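Local coordinates for hypothetical protein MTH1491 (Methanothermobacter thermautotrophicus, PDB 1L1S) that is of unknown function but belongs to the DsrE/DsrF-like family, whose relatives include proteins of sulfur metabolism, at residues 36-41 with 66-71. Sequence-based numbering, arbitrary orientation.
Sequences RIEVVA and GVRFCA
Val-39 meets Phe-69 at the apolar centre, where the two side chains run alongside each other from the same face of the sheet. Val-39 CB comes within 3.6 Å of Phe-69 CD2, an oblique approach to the ring. With CG1 of Val-39 anti to its backbone N (chi1 179°), CG2 is turned beside that N and reaches Val-67 CG1 at 3.9 Å. Val-67 CG1 also approaches Ile-37 CG2, which continues this apolar face toward the start of the pairing.

The backbones run parallel, their axes 4.6 Å apart at closest. Val-39 is gripped at both polar atoms: its N donates to Arg-68 O (2.8 Å) and its O accepts from Cys-70 N (2.7 Å). Arg-68 N to Ile-37 O and Ala-41 N to Cys-70 O extend the register in both directions. At the Ile-37 end, a water accepts from Ile-37 N and donates weakly to Gly-66 O.

On the other face, Glu-38 and Arg-68 extend alongside each other into a salt bridge, Arg-68 NH1 to Glu-38 OE2 at 2.9 Å. OE2 sits at the guanidinium edge, nearly in its plane, whereas NH1 meets it from 42° above the carboxylate plane. Cys-70 SG lies 3.8 Å above the guanidinium plane, displaced from its centre. Glu-38 OE2 also pairs with Arg-103 and OE1 bonds His-99; Arg-68 NE pairs with Asp-91. A glutamine in place of Glu-38 would probably leave Arg-68 and Arg-103 without the negative charge they share.

Helix 56-64 connects the two strands in a right-handed beta-alpha-beta crossover of the parallel sheet and packs on Phe-69 and Val-67. Helix 15-31 covers Ile-37, Val-39 and Val-67, and strand 4-10 hydrogen-bonds the far edge of 36-41.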
loop_
_atom_site.group_PDB
_atom_site.type_symbol
_atom_site.label_atom_id
_atom_site.label_comp_id
_atom_site.label_asym_id
_atom_site.label_seq_id
_atom_site.Cartn_x
_atom_site.Cartn_y
_atom_site.Cartn_z
ATOM N N ARG A 36 9.787 -15.515 5.990
ATOM C CA ARG A 36 9.152 -16.233 4.911
ATOM C C ARG A 36 8.548 -15.143 4.013
ATOM O O ARG A 36 7.819 -14.265 4.486
ATOM C CB ARG A 36 8.081 -17.149 5.492
ATOM C CG ARG A 36 7.413 -18.039 4.488
ATOM C CD ARG A 36 6.565 -19.068 5.197
ATOM N NE ARG A 36 5.800 -19.851 4.234
ATOM C CZ ARG A 36 4.735 -20.574 4.544
ATOM N NH1 ARG A 36 4.307 -20.622 5.802
ATOM N NH2 ARG A 36 4.082 -21.224 3.589
ATOM N N ILE A 37 8.871 -15.187 2.726
ATOM C CA ILE A 37 8.379 -14.178 1.799
ATOM C C ILE A 37 7.600 -14.682 0.584
ATOM O O ILE A 37 8.018 -15.629 -0.081
ATOM C CB ILE A 37 9.533 -13.348 1.211
ATOM C CG1 ILE A 37 10.439 -12.796 2.316
ATOM C CG2 ILE A 37 8.963 -12.210 0.368
ATOM C CD1 ILE A 37 11.599 -11.941 1.763
ATOM N N GLU A 38 6.494 -13.999 0.279
ATOM C CA GLU A 38 5.693 -14.299 -0.900
ATOM C C GLU A 38 5.472 -13.012 -1.667
ATOM O O GLU A 38 5.269 -11.955 -1.075
ATOM C CB GLU A 38 4.338 -14.900 -0.536
ATOM C CG GLU A 38 4.434 -16.265 0.130
ATOM C CD GLU A 38 3.090 -16.968 0.206
ATOM O OE1 GLU A 38 2.052 -16.263 0.239
ATOM O OE2 GLU A 38 3.077 -18.220 0.240
ATOM N N VAL A 39 5.526 -13.102 -2.990
ATOM C CA VAL A 39 5.318 -11.949 -3.848
ATOM C C VAL A 39 4.104 -12.216 -4.740
ATOM O O VAL A 39 4.123 -13.112 -5.595
ATOM C CB VAL A 39 6.544 -11.679 -4.738
ATOM C CG1 VAL A 39 6.282 -10.499 -5.630
ATOM C CG2 VAL A 39 7.770 -11.412 -3.886
ATOM N N VAL A 40 3.052 -11.429 -4.524
ATOM C CA VAL A 40 1.824 -11.553 -5.282
ATOM C C VAL A 40 1.756 -10.458 -6.334
ATOM O O VAL A 40 1.719 -9.262 -6.016
ATOM C CB VAL A 40 0.583 -11.432 -4.370
ATOM C CG1 VAL A 40 -0.697 -11.540 -5.215
ATOM C CG2 VAL A 40 0.612 -12.512 -3.305
ATOM N N ALA A 41 1.723 -10.880 -7.591
ATOM C CA ALA A 41 1.678 -9.959 -8.705
ATOM C C ALA A 41 0.421 -10.183 -9.523
ATOM O O ALA A 41 0.107 -11.324 -9.883
ATOM C CB ALA A 41 2.899 -10.165 -9.584
ATOM N N GLY A 66 14.115 -19.285 -1.726
ATOM C CA GLY A 66 12.937 -19.497 -0.906
ATOM C C GLY A 66 11.782 -18.541 -1.122
ATOM O O GLY A 66 10.735 -18.688 -0.491
ATOM N N VAL A 67 11.961 -17.552 -1.993
ATOM C CA VAL A 67 10.894 -16.595 -2.269
ATOM C C VAL A 67 9.862 -17.218 -3.210
ATOM O O VAL A 67 10.201 -17.732 -4.279
ATOM C CB VAL A 67 11.431 -15.297 -2.938
ATOM C CG1 VAL A 67 10.274 -14.323 -3.186
ATOM C CG2 VAL A 67 12.496 -14.647 -2.067
ATOM N N ARG A 68 8.601 -17.145 -2.809
ATOM C CA ARG A 68 7.515 -17.682 -3.603
ATOM C C ARG A 68 6.760 -16.589 -4.381
ATOM O O ARG A 68 6.117 -15.714 -3.792
ATOM C CB ARG A 68 6.532 -18.435 -2.692
ATOM C CG ARG A 68 5.390 -19.098 -3.432
ATOM C CD ARG A 68 4.305 -19.601 -2.475
ATOM N NE ARG A 68 3.260 -20.333 -3.189
ATOM C CZ ARG A 68 2.018 -20.494 -2.744
ATOM N NH1 ARG A 68 1.656 -19.966 -1.582
ATOM N NH2 ARG A 68 1.140 -21.195 -3.454
ATOM N N PHE A 69 6.842 -16.645 -5.706
ATOM C CA PHE A 69 6.128 -15.684 -6.536
ATOM C C PHE A 69 4.799 -16.319 -6.933
ATOM O O PHE A 69 4.760 -17.474 -7.350
ATOM C CB PHE A 69 6.941 -15.329 -7.782
ATOM C CG PHE A 69 8.167 -14.524 -7.481
ATOM C CD1 PHE A 69 9.333 -15.144 -7.039
ATOM C CD2 PHE A 69 8.159 -13.141 -7.629
ATOM C CE1 PHE A 69 10.464 -14.403 -6.755
ATOM C CE2 PHE A 69 9.288 -12.390 -7.348
ATOM C CZ PHE A 69 10.442 -13.020 -6.912
ATOM N N CYS A 70 3.722 -15.553 -6.791
ATOM C CA CYS A 70 2.370 -16.013 -7.087
ATOM C C CYS A 70 1.676 -15.162 -8.143
ATOM O O CYS A 70 1.622 -13.941 -8.026
ATOM C CB CYS A 70 1.536 -15.987 -5.806
ATOM S SG CYS A 70 2.336 -16.801 -4.399
ATOM N N ALA A 71 1.145 -15.822 -9.169
ATOM C CA ALA A 71 0.433 -15.158 -10.255
ATOM C C ALA A 71 -1.058 -15.363 -10.010
ATOM O O ALA A 71 -1.466 -16.374 -9.441
ATOM C CB ALA A 71 0.840 -15.761 -11.596
HETATM O O HOH W 1 11.234 -16.661 1.740
#